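Local structure of multifunctional non-homologous end joining DNA repair protein LigD (Mycobacterium tuberculosis, 2IRY) at residues D140-E145 with S221-K226; G179-T184 with K238-P243; V173-K178 with S245-T250. The protein probably works with Ku to repair DNA double-strand breaks by end joining, its primase-polymerase domain, represented here with bound manganese and dGTP, adding nucleotides at the break. One frame throughout, in Å; residues are numbered along the deposited sequence. Where two conformers were deposited one is given.

Contact 1 of 3, residues D140-E145 with S221-K226. With MN (manganese (II) ion), chain C; DGT (2'-deoxyguanosine-5'-triphosphate), chain D.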
loop_
_atom_site.group_PDB
_atom_site.type_symbol
_atom_site.label_atom_id
_atom_site.label_comp_id
_atom_site.label_asym_id
_atom_site.label_seq_id
_atom_site.Cartn_x
_atom_site.Cartn_y
_atom_site.Cartn_z
ATOM N N ASP A 140 2.180 7.953 6.795
ATOM C CA ASP A 140 2.725 8.376 5.533
ATOM C C ASP A 140 3.637 9.560 5.823
ATOM O O ASP A 140 3.175 10.612 6.255
ATOM C CB ASP A 140 1.596 8.726 4.578
ATOM C CG ASP A 140 2.079 9.245 3.265
ATOM O OD1 ASP A 140 3.300 9.274 2.987
ATOM O OD2 ASP A 140 1.198 9.649 2.484
ATOM N N LEU A 141 4.940 9.351 5.645
ATOM C CA LEU A 141 5.902 10.418 5.869
ATOM C C LEU A 141 6.211 11.105 4.543
ATOM O O LEU A 141 6.842 10.517 3.630
ATOM C CB LEU A 141 7.170 9.877 6.546
ATOM C CG LEU A 141 7.141 9.608 8.061
ATOM C CD1 LEU A 141 5.954 8.730 8.522
ATOM C CD2 LEU A 141 8.465 8.993 8.513
ATOM N N ASP A 142 5.733 12.340 4.433
ATOM C CA ASP A 142 5.827 13.120 3.211
ATOM C C ASP A 142 6.818 14.254 3.431
ATOM O O ASP A 142 6.540 15.176 4.210
ATOM C CB ASP A 142 4.459 13.695 2.828
ATOM C CG ASP A 142 4.397 14.145 1.373
ATOM O OD1 ASP A 142 4.771 13.361 0.459
ATOM O OD2 ASP A 142 3.954 15.287 1.133
ATOM N N PRO A 143 7.993 14.175 2.771
ATOM C CA PRO A 143 8.994 15.221 2.936
ATOM C C PRO A 143 8.561 16.523 2.273
ATOM O O PRO A 143 8.108 16.528 1.117
ATOM C CB PRO A 143 10.237 14.636 2.260
ATOM C CG PRO A 143 9.693 13.665 1.238
ATOM C CD PRO A 143 8.443 13.103 1.856
ATOM N N GLY A 144 8.701 17.622 3.009
ATOM C CA GLY A 144 8.411 18.952 2.482
ATOM C C GLY A 144 9.577 19.494 1.686
ATOM O O GLY A 144 10.602 18.817 1.529
ATOM N N GLU A 145 9.426 20.727 1.200
ATOM C CA GLU A 145 10.426 21.384 0.344
ATOM C C GLU A 145 11.810 21.406 1.013
ATOM O O GLU A 145 11.952 21.871 2.143
ATOM C CB GLU A 145 9.942 22.801 -0.036
ATOM C CG GLU A 145 11.030 23.763 -0.570
ATOM C CD GLU A 145 10.597 25.247 -0.600
ATOM O OE1 GLU A 145 9.829 25.694 0.290
ATOM O OE2 GLU A 145 11.046 25.976 -1.514
ATOM N N SER A 221 1.424 26.046 4.520
ATOM C CA SER A 221 2.460 27.033 4.851
ATOM C C SER A 221 3.473 26.543 5.896
ATOM O O SER A 221 4.565 27.104 6.018
ATOM C CB SER A 221 1.819 28.347 5.311
ATOM O OG SER A 221 0.971 28.144 6.428
ATOM N N LEU A 222 3.106 25.503 6.640
ATOM C CA LEU A 222 3.966 24.950 7.693
ATOM C C LEU A 222 4.810 23.757 7.216
ATOM O O LEU A 222 5.528 23.139 8.009
ATOM C CB LEU A 222 3.125 24.572 8.940
ATOM C CG LEU A 222 2.344 25.746 9.680
ATOM C CD1 LEU A 222 1.360 25.162 10.732
ATOM C CD2 LEU A 222 3.325 26.764 10.294
ATOM N N ARG A 223 4.742 23.468 5.916
ATOM C CA ARG A 223 5.341 22.256 5.339
ATOM C C ARG A 223 6.834 22.353 4.972
ATOM O O ARG A 223 7.546 21.344 5.027
ATOM C CB ARG A 223 4.548 21.794 4.107
ATOM C CG ARG A 223 3.078 21.426 4.356
ATOM C CD ARG A 223 2.922 20.085 5.080
ATOM N NE ARG A 223 1.593 19.514 4.880
ATOM C CZ ARG A 223 1.249 18.723 3.866
ATOM N NH1 ARG A 223 2.134 18.385 2.934
ATOM N NH2 ARG A 223 0.009 18.264 3.782
ATOM N N ALA A 224 7.300 23.549 4.594
ATOM C CA ALA A 224 8.680 23.737 4.115
ATOM C C ALA A 224 9.706 23.339 5.178
ATOM O O ALA A 224 9.608 23.772 6.340
ATOM C CB ALA A 224 8.912 25.182 3.672
ATOM N N GLY A 225 10.657 22.496 4.768
ATOM C CA GLY A 225 11.729 21.995 5.639
ATOM C C GLY A 225 11.278 21.021 6.717
ATOM O O GLY A 225 12.050 20.679 7.605
ATOM N N LYS A 226 10.033 20.564 6.625
ATOM C CA LYS A 226 9.493 19.606 7.594
ATOM C C LYS A 226 8.984 18.339 6.918
ATOM O O LYS A 226 8.570 18.357 5.755
ATOM C CB LYS A 226 8.386 20.252 8.446
ATOM C CG LYS A 226 8.851 21.454 9.248
ATOM C CD LYS A 226 7.795 21.968 10.238
ATOM C CE LYS A 226 8.204 23.377 10.705
ATOM N NZ LYS A 226 7.655 23.819 12.003
HETATM MN MN MN C . 3.116 10.705 0.974
HETATM P PG DGT D . 4.302 10.000 -1.892
HETATM O O1G DGT D . 4.962 10.628 -3.091
HETATM O O2G DGT D . 3.603 11.025 -1.023
HETATM O O3G DGT D . 5.209 9.043 -1.148
HETATM O O3B DGT D . 3.151 9.029 -2.513
HETATM P PB DGT D . 1.982 8.271 -1.674
HETATM O O1B DGT D . 1.810 6.882 -2.233
HETATM O O2B DGT D . 2.175 8.405 -0.182
HETATM O O3A DGT D . 0.660 9.141 -2.049
HETATM P PA DGT D . 0.062 9.208 -3.551
HETATM O O1A DGT D . -0.941 10.335 -3.643
HETATM O O2A DGT D . 1.222 9.236 -4.523
HETATM O "O5'" DGT D . -0.743 7.795 -3.655
HETATM C "C5'" DGT D . -1.886 7.502 -2.827
HETATM C "C4'" DGT D . -2.669 8.754 -2.427
HETATM O "O4'" DGT D . -3.818 8.933 -3.261
HETATM C "C3'" DGT D . -3.152 8.762 -0.989
HETATM O "O3'" DGT D . -2.251 9.523 -0.186
HETATM C "C2'" DGT D . -4.517 9.425 -1.035
HETATM C "C1'" DGT D . -4.932 9.397 -2.504
HETATM N N9 DGT D . -6.040 8.441 -2.739
HETATM C C8 DGT D . -6.148 7.220 -2.185
HETATM N N7 DGT D . -7.263 6.572 -2.594
HETATM C C5 DGT D . -7.895 7.399 -3.441
HETATM C C6 DGT D . -9.137 7.332 -4.243
HETATM O O6 DGT D . -9.846 6.312 -4.188
HETATM N N1 DGT D . -9.464 8.387 -5.010
HETATM C C2 DGT D . -8.690 9.497 -5.063
HETATM N N2 DGT D . -9.077 10.519 -5.862
HETATM N N3 DGT D . -7.528 9.628 -4.359
HETATM C C4 DGT D . -7.090 8.630 -3.544
HETATM O O HOH W 1 1.013 10.859 0.366
HETATM O O HOH W 2 5.048 9.219 1.230
#
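Arg-223 brings its guanidinium across the carboxylate of Asp-142, the two planes nearly perpendicular (89°). The closest pair, Arg-223 NH1 and Asp-142 OD2, is 4.0 Å apart, too long for a salt bridge. The arginine chain bends at the CB-CG bond (chi2 -74°), which turns it back over the strand end; Phe-228 takes its guanidinium in a cation-pi contact. Behind this pair the backbones carry the binding. Arg-223 to Lys-226 form a type II beta turn, and Gly-144, without a side chain, fits closely against it: its N donates to Lys-226 O (2.8 Å), while its CA-H points almost straight at Arg-223 O. Gly-225 N returns a bond to Glu-145 O at 3.0 Å, in the carbonyl plane. Outside these bonds, Glu-145 OE1 rests on the Ala-224 methyl, 3.5 Å from CB. Two residues before Asp-142 on the same strand, Asp-140 OD1 binds manganese at 2.5 Å, with DGT O2G (2.1 Å from the ion) and two waters as further ligands. Asp-142 OD1 stands off at 3.2 Å from the manganese, although Asp-142 probably serves as a metal ligand, as in related enzymes. The same carboxylate thus has the metal on its OD1 side and a distant arginine on its OD2 side: directed bonds join the backbones, while Asp-142 and Arg-223 probably attract each other only weakly.

Contact 2 of 3, residues G179-T184 with K238-P243. With DGT (2'-deoxyguanosine-5'-triphosphate), chain D.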
loop_
_atom_site.group_PDB
_atom_site.type_symbol
_atom_site.label_atom_id
_atom_site.label_comp_id
_atom_site.label_asym_id
_atom_site.label_seq_id
_atom_site.Cartn_x
_atom_site.Cartn_y
_atom_site.Cartn_z
ATOM N N GLY A 179 7.838 9.644 -0.972
ATOM C CA GLY A 179 7.946 9.504 0.469
ATOM C C GLY A 179 8.091 8.088 0.991
ATOM O O GLY A 179 8.553 7.184 0.281
ATOM N N LEU A 180 7.722 7.940 2.264
ATOM C CA LEU A 180 8.041 6.789 3.046
ATOM C C LEU A 180 6.813 6.413 3.873
ATOM O O LEU A 180 6.274 7.261 4.551
ATOM C CB LEU A 180 9.194 7.179 4.002
ATOM C CG LEU A 180 9.846 6.184 4.956
ATOM C CD1 LEU A 180 10.288 4.895 4.227
ATOM C CD2 LEU A 180 11.038 6.884 5.592
ATOM N N HIS A 181 6.400 5.154 3.811
ATOM C CA HIS A 181 5.316 4.641 4.631
ATOM C C HIS A 181 5.862 3.717 5.727
ATOM O O HIS A 181 6.826 2.933 5.496
ATOM C CB HIS A 181 4.280 3.903 3.761
ATOM C CG HIS A 181 3.669 4.772 2.705
ATOM N ND1 HIS A 181 3.037 4.270 1.592
ATOM C CD2 HIS A 181 3.624 6.124 2.587
ATOM C CE1 HIS A 181 2.580 5.271 0.860
ATOM N NE2 HIS A 181 2.930 6.404 1.433
ATOM N N LEU A 182 5.255 3.832 6.916
ATOM C CA LEU A 182 5.612 3.005 8.070
ATOM C C LEU A 182 4.378 2.242 8.534
ATOM O O LEU A 182 3.315 2.859 8.769
ATOM C CB LEU A 182 6.148 3.849 9.247
ATOM C CG LEU A 182 7.310 4.807 8.972
ATOM C CD1 LEU A 182 7.713 5.559 10.239
ATOM C CD2 LEU A 182 8.550 4.047 8.408
ATOM N N TYR A 183 4.519 0.920 8.639
ATOM C CA TYR A 183 3.442 0.038 9.083
ATOM C C TYR A 183 3.793 -0.592 10.428
ATOM O O TYR A 183 4.941 -0.973 10.656
ATOM C CB TYR A 183 3.248 -1.105 8.081
ATOM C CG TYR A 183 2.636 -0.697 6.758
ATOM C CD1 TYR A 183 1.240 -0.602 6.600
ATOM C CD2 TYR A 183 3.458 -0.429 5.646
ATOM C CE1 TYR A 183 0.687 -0.230 5.368
ATOM C CE2 TYR A 183 2.912 -0.067 4.400
ATOM C CZ TYR A 183 1.529 0.033 4.271
ATOM O OH TYR A 183 0.986 0.409 3.055
ATOM N N THR A 184 2.799 -0.748 11.284
ATOM C CA THR A 184 3.007 -1.442 12.554
ATOM C C THR A 184 1.781 -2.308 12.857
ATOM O O THR A 184 0.664 -1.802 12.864
ATOM C CB THR A 184 3.298 -0.459 13.706
ATOM O OG1 THR A 184 3.290 -1.166 14.955
ATOM C CG2 THR A 184 2.295 0.625 13.767
ATOM N N LYS A 238 -10.187 5.669 4.117
ATOM C CA LYS A 238 -8.941 5.948 3.326
ATOM C C LYS A 238 -8.214 4.686 2.853
ATOM O O LYS A 238 -8.302 3.647 3.488
ATOM C CB LYS A 238 -7.967 6.848 4.091
ATOM C CG LYS A 238 -8.476 8.276 4.374
ATOM C CD LYS A 238 -8.843 8.969 3.081
ATOM C CE LYS A 238 -8.757 10.492 3.192
ATOM N NZ LYS A 238 -9.741 11.010 4.174
ATOM N N THR A 239 -7.502 4.781 1.725
ATOM C CA THR A 239 -6.714 3.621 1.223
ATOM C C THR A 239 -5.293 4.073 0.975
ATOM O O THR A 239 -5.049 5.274 0.729
ATOM C CB THR A 239 -7.285 3.011 -0.091
ATOM O OG1 THR A 239 -7.297 3.999 -1.138
ATOM C CG2 THR A 239 -8.638 2.540 0.128
ATOM N N THR A 240 -4.358 3.119 1.026
ATOM C CA THR A 240 -2.926 3.403 0.882
ATOM C C THR A 240 -2.352 2.375 -0.084
ATOM O O THR A 240 -2.737 1.196 -0.048
ATOM C CB THR A 240 -2.239 3.323 2.282
ATOM O OG1 THR A 240 -2.757 4.379 3.122
ATOM C CG2 THR A 240 -0.736 3.447 2.174
ATOM N N ILE A 241 -1.436 2.820 -0.950
ATOM C CA ILE A 241 -0.759 1.920 -1.895
ATOM C C ILE A 241 -0.282 0.636 -1.201
ATOM O O ILE A 241 0.348 0.681 -0.118
ATOM C CB ILE A 241 0.429 2.654 -2.603
ATOM C CG1 ILE A 241 0.924 1.817 -3.785
ATOM C CG2 ILE A 241 1.555 3.003 -1.581
ATOM C CD1 ILE A 241 -0.064 1.870 -4.969
ATOM N N ALA A 242 -0.605 -0.509 -1.782
ATOM C CA ALA A 242 -0.253 -1.782 -1.146
ATOM C C ALA A 242 1.233 -2.041 -1.263
ATOM O O ALA A 242 1.813 -1.746 -2.299
ATOM C CB ALA A 242 -1.030 -2.937 -1.775
ATOM N N PRO A 243 1.855 -2.576 -0.191
ATOM C CA PRO A 243 3.236 -3.071 -0.367
ATOM C C PRO A 243 3.382 -3.998 -1.598
ATOM O O PRO A 243 2.524 -4.850 -1.845
ATOM C CB PRO A 243 3.483 -3.858 0.920
ATOM C CG PRO A 243 2.638 -3.078 1.977
ATOM C CD PRO A 243 1.356 -2.792 1.187
HETATM P PG DGT D . 4.302 10.000 -1.892
HETATM O O1G DGT D . 4.962 10.628 -3.091
HETATM O O2G DGT D . 3.603 11.025 -1.023
HETATM O O3G DGT D . 5.209 9.043 -1.148
HETATM O O3B DGT D . 3.151 9.029 -2.513
HETATM P PB DGT D . 1.982 8.271 -1.674
HETATM O O1B DGT D . 1.810 6.882 -2.233
HETATM O O2B DGT D . 2.175 8.405 -0.182
HETATM O O3A DGT D . 0.660 9.141 -2.049
HETATM P PA DGT D . 0.062 9.208 -3.551
HETATM O O1A DGT D . -0.941 10.335 -3.643
HETATM O O2A DGT D . 1.222 9.236 -4.523
HETATM O "O5'" DGT D . -0.743 7.795 -3.655
HETATM C "C5'" DGT D . -1.886 7.502 -2.827
HETATM C "C4'" DGT D . -2.669 8.754 -2.427
HETATM O "O4'" DGT D . -3.818 8.933 -3.261
HETATM C "C3'" DGT D . -3.152 8.762 -0.989
HETATM O "O3'" DGT D . -2.251 9.523 -0.186
HETATM C "C2'" DGT D . -4.517 9.425 -1.035
HETATM C "C1'" DGT D . -4.932 9.397 -2.504
HETATM N N9 DGT D . -6.040 8.441 -2.739
HETATM C C8 DGT D . -6.148 7.220 -2.185
HETATM N N7 DGT D . -7.263 6.572 -2.594
HETATM C C5 DGT D . -7.895 7.399 -3.441
HETATM C C6 DGT D . -9.137 7.332 -4.243
HETATM O O6 DGT D . -9.846 6.312 -4.188
HETATM N N1 DGT D . -9.464 8.387 -5.010
HETATM C C2 DGT D . -8.690 9.497 -5.063
HETATM N N2 DGT D . -9.077 10.519 -5.862
HETATM N N3 DGT D . -7.528 9.628 -4.359
HETATM C C4 DGT D . -7.090 8.630 -3.544
HETATM O O HOH W 3 2.649 1.183 1.258
HETATM O O HOH W 4 -1.811 -0.198 2.696
#
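His-181 and Tyr-183, alternate residues on strand 180-186 of the primase-polymerase fold of the archaeo-eukaryotic primase clan, point at residues 240-243 beside the bound nucleotide. The two backbones stay apart, His-181 and Thr-240 having CA atoms 9.1 Å from each other, and side chains bridge the interval. The apolar contacts come first. Ile-241 sets its CG2 methyl in the plane of the imidazole, at the edge, 3.5 Å from His-181 CE1. The CG2 of Thr-240 reaches toward the same ring and also meets the phenol oxygen of Tyr-183, whereas Thr-240 OG1 is turned to Gln-233. Pro-243 comes from the opposite direction to Tyr-183, its CG lying 3.9 Å from CE2 of the tyrosine. Water-mediated bonds form the second group. One molecule, in the planes of both rings, joins His-181 ND1 and Tyr-183 OH and donates to Ile-241 O at 2.7 Å; another links Tyr-183 OH to Thr-240 O. The buried polar side chains are thereby tied to the opposite backbone through water. The third kind involves the nucleotide. Thr-239 places OG1 3.0 Å from DGT N7, and Gly-179 N makes a weak bond to DGT O3G. With CG of His-181 anti to the carbonyl carbon (chi1 -59°), the imidazole swings toward the phosphates, and NE2 donates in the ring plane to DGT O2B, 2.7 Å away at 152°.

Contact 3 of 3, residues V173-K178 with S245-T250. With DGT (2'-deoxyguanosine-5'-triphosphate), chain D.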
loop_
_atom_site.group_PDB
_atom_site.type_symbol
_atom_site.label_atom_id
_atom_site.label_comp_id
_atom_site.label_asym_id
_atom_site.label_seq_id
_atom_site.Cartn_x
_atom_site.Cartn_y
_atom_site.Cartn_z
ATOM N N VAL A 173 8.523 1.094 4.357
ATOM C CA VAL A 173 8.258 0.760 2.965
ATOM C C VAL A 173 8.396 2.080 2.193
ATOM O O VAL A 173 7.550 2.959 2.333
ATOM C CB VAL A 173 6.794 0.199 2.772
ATOM C CG1 VAL A 173 6.491 -0.081 1.309
ATOM C CG2 VAL A 173 6.521 -1.059 3.610
ATOM N N THR A 174 9.412 2.209 1.345
ATOM C CA THR A 174 9.491 3.399 0.479
ATOM C C THR A 174 8.323 3.323 -0.509
ATOM O O THR A 174 8.075 2.273 -1.089
ATOM C CB THR A 174 10.863 3.525 -0.245
ATOM O OG1 THR A 174 11.252 2.260 -0.826
ATOM C CG2 THR A 174 11.946 3.985 0.771
ATOM N N SER A 175 7.602 4.435 -0.672
ATOM C CA SER A 175 6.310 4.416 -1.375
ATOM C C SER A 175 6.361 4.134 -2.874
ATOM O O SER A 175 5.328 3.754 -3.469
ATOM C CB SER A 175 5.565 5.758 -1.138
ATOM O OG SER A 175 6.148 6.782 -1.955
ATOM N N GLY A 176 7.515 4.360 -3.502
ATOM C CA GLY A 176 7.628 4.287 -4.970
ATOM C C GLY A 176 7.439 5.651 -5.630
ATOM O O GLY A 176 7.675 5.830 -6.846
ATOM N N SER A 177 6.999 6.616 -4.830
ATOM C CA SER A 177 6.857 7.977 -5.332
ATOM C C SER A 177 7.878 8.892 -4.663
ATOM O O SER A 177 9.065 8.831 -5.030
ATOM C CB SER A 177 5.403 8.479 -5.268
ATOM O OG SER A 177 4.880 8.259 -3.984
ATOM N N LYS A 178 7.457 9.716 -3.701
ATOM C CA LYS A 178 8.333 10.709 -3.084
ATOM C C LYS A 178 8.642 10.474 -1.621
ATOM O O LYS A 178 9.594 11.059 -1.080
ATOM C CB LYS A 178 7.733 12.108 -3.240
ATOM C CG LYS A 178 7.703 12.577 -4.680
ATOM C CD LYS A 178 9.103 13.011 -5.145
ATOM C CE LYS A 178 9.197 13.068 -6.669
ATOM N NZ LYS A 178 8.285 14.090 -7.273
ATOM N N SER A 245 3.057 -3.130 -4.623
ATOM C CA SER A 245 2.372 -2.534 -5.778
ATOM C C SER A 245 3.363 -1.756 -6.631
ATOM O O SER A 245 4.231 -1.063 -6.120
ATOM C CB SER A 245 1.200 -1.612 -5.399
ATOM O OG SER A 245 0.524 -1.179 -6.583
ATOM N N LEU A 246 3.181 -1.841 -7.945
ATOM C CA LEU A 246 3.783 -0.896 -8.861
ATOM C C LEU A 246 3.165 0.508 -8.637
ATOM O O LEU A 246 2.102 0.666 -8.007
ATOM C CB LEU A 246 3.579 -1.324 -10.326
ATOM C CG LEU A 246 4.361 -2.548 -10.815
ATOM C CD1 LEU A 246 3.737 -3.025 -12.105
ATOM C CD2 LEU A 246 5.810 -2.172 -10.995
ATOM N N ARG A 247 3.887 1.515 -9.109
ATOM C CA ARG A 247 3.390 2.880 -9.138
ATOM C C ARG A 247 3.215 3.284 -10.612
ATOM O O ARG A 247 4.066 2.948 -11.485
ATOM C CB ARG A 247 4.362 3.855 -8.449
ATOM C CG ARG A 247 4.705 3.543 -6.958
ATOM C CD ARG A 247 3.416 3.333 -6.134
ATOM N NE ARG A 247 2.434 4.409 -6.250
ATOM C CZ ARG A 247 2.181 5.308 -5.301
ATOM N NH1 ARG A 247 2.838 5.284 -4.155
ATOM N NH2 ARG A 247 1.245 6.231 -5.494
ATOM N N GLY A 248 2.165 4.071 -10.867
ATOM C CA GLY A 248 1.889 4.590 -12.212
ATOM C C GLY A 248 2.613 5.910 -12.378
ATOM O O GLY A 248 2.003 6.997 -12.362
ATOM N N ARG A 249 3.924 5.823 -12.525
ATOM C CA ARG A 249 4.790 6.985 -12.601
ATOM C C ARG A 249 5.684 6.798 -13.807
ATOM O O ARG A 249 5.654 5.750 -14.448
ATOM C CB ARG A 249 5.627 7.103 -11.322
ATOM C CG ARG A 249 4.765 7.336 -10.068
ATOM C CD ARG A 249 5.598 7.369 -8.819
ATOM N NE ARG A 249 6.618 8.427 -8.862
ATOM C CZ ARG A 249 6.402 9.708 -8.570
ATOM N NH1 ARG A 249 5.194 10.130 -8.193
ATOM N NH2 ARG A 249 7.407 10.577 -8.649
ATOM N N THR A 250 6.523 7.784 -14.091
ATOM C CA THR A 250 7.397 7.674 -15.252
ATOM C C THR A 250 8.228 6.381 -15.273
ATOM O O THR A 250 8.397 5.774 -16.335
ATOM C CB THR A 250 8.295 8.894 -15.381
ATOM O OG1 THR A 250 7.454 10.063 -15.416
ATOM C CG2 THR A 250 9.068 8.828 -16.668
HETATM P PG DGT D . 4.302 10.000 -1.892
HETATM O O1G DGT D . 4.962 10.628 -3.091
HETATM O O2G DGT D . 3.603 11.025 -1.023
HETATM O O3G DGT D . 5.209 9.043 -1.148
HETATM O O3B DGT D . 3.151 9.029 -2.513
HETATM P PB DGT D . 1.982 8.271 -1.674
HETATM O O1B DGT D . 1.810 6.882 -2.233
HETATM O O2B DGT D . 2.175 8.405 -0.182
HETATM O O3A DGT D . 0.660 9.141 -2.049
HETATM P PA DGT D . 0.062 9.208 -3.551
HETATM O O1A DGT D . -0.941 10.335 -3.643
HETATM O O2A DGT D . 1.222 9.236 -4.523
HETATM O "O5'" DGT D . -0.743 7.795 -3.655
HETATM C "C5'" DGT D . -1.886 7.502 -2.827
HETATM C "C4'" DGT D . -2.669 8.754 -2.427
HETATM O "O4'" DGT D . -3.818 8.933 -3.261
HETATM C "C3'" DGT D . -3.152 8.762 -0.989
HETATM O "O3'" DGT D . -2.251 9.523 -0.186
HETATM C "C2'" DGT D . -4.517 9.425 -1.035
HETATM C "C1'" DGT D . -4.932 9.397 -2.504
HETATM N N9 DGT D . -6.040 8.441 -2.739
HETATM C C8 DGT D . -6.148 7.220 -2.185
HETATM N N7 DGT D . -7.263 6.572 -2.594
HETATM C C5 DGT D . -7.895 7.399 -3.441
HETATM C C6 DGT D . -9.137 7.332 -4.243
HETATM O O6 DGT D . -9.846 6.312 -4.188
HETATM N N1 DGT D . -9.464 8.387 -5.010
HETATM C C2 DGT D . -8.690 9.497 -5.063
HETATM N N2 DGT D . -9.077 10.519 -5.862
HETATM N N3 DGT D . -7.528 9.628 -4.359
HETATM C C4 DGT D . -7.090 8.630 -3.544
HETATM O O HOH W 5 9.651 8.006 -7.934
#
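Arg-247 lays its side chain along Ser-175 and Gly-176 and presents the edge of its guanidinium to the phosphates. The chain is folded twice (chi2 -51°, chi3 -52°), which packs its CG on Gly-176 CA at 3.6 Å and carries the flat group to the nucleotide. There NH1 is gripped by two nearly straight bonds, to Ser-175 O (3.0 Å, from above the carbonyl plane) and to DGT O1B (2.7 Å). NH2 continues along the nucleotide to DGT O5' and O2A, while NE makes a salt bridge with Glu-112, so the flat group is held at all three nitrogens. Arg-249 instead turns a guanidinium face to the backbone, with Ser-177 CA 3.5 Å above its plane; the Ser-177 hydroxyl is doubtfully placed. Arg-249 runs beside Gly-176 O, and its chain crosses that of Lys-178 at about a right angle. Ser-175 OG accepts from Ser-177 N in an ST turn and donates to DGT O3G at 2.6 Å; Lys-178 N adds a bond to DGT O1G, 2.7 Å away. Backbone amide, serine hydroxyl and arginine converging on one nucleotide make this a triphosphate-binding loop of the primase-polymerase active site.

All three contacts border the same nucleotide but differ in depth. Contact 1 lies at the surface, where strand 129-143 ends and the 221-226 turn is held mainly by backbone bonds. Contacts 2 and 3 are buried, their centres about 11 Å apart, and rely on side chains: aromatic rings, methyls and water in contact 2, charged groups and phosphate oxygens in contact 3. One sheet supplies one side of each contact, strand 180-186 pairing with both 129-143 and 171-174; strand 240-241 belongs to a separate antiparallel sheet, and the other partners are loops. Asp-140 packs against His-181, so the metal ligand of contact 1 meets the phosphate-binding histidine of contact 2.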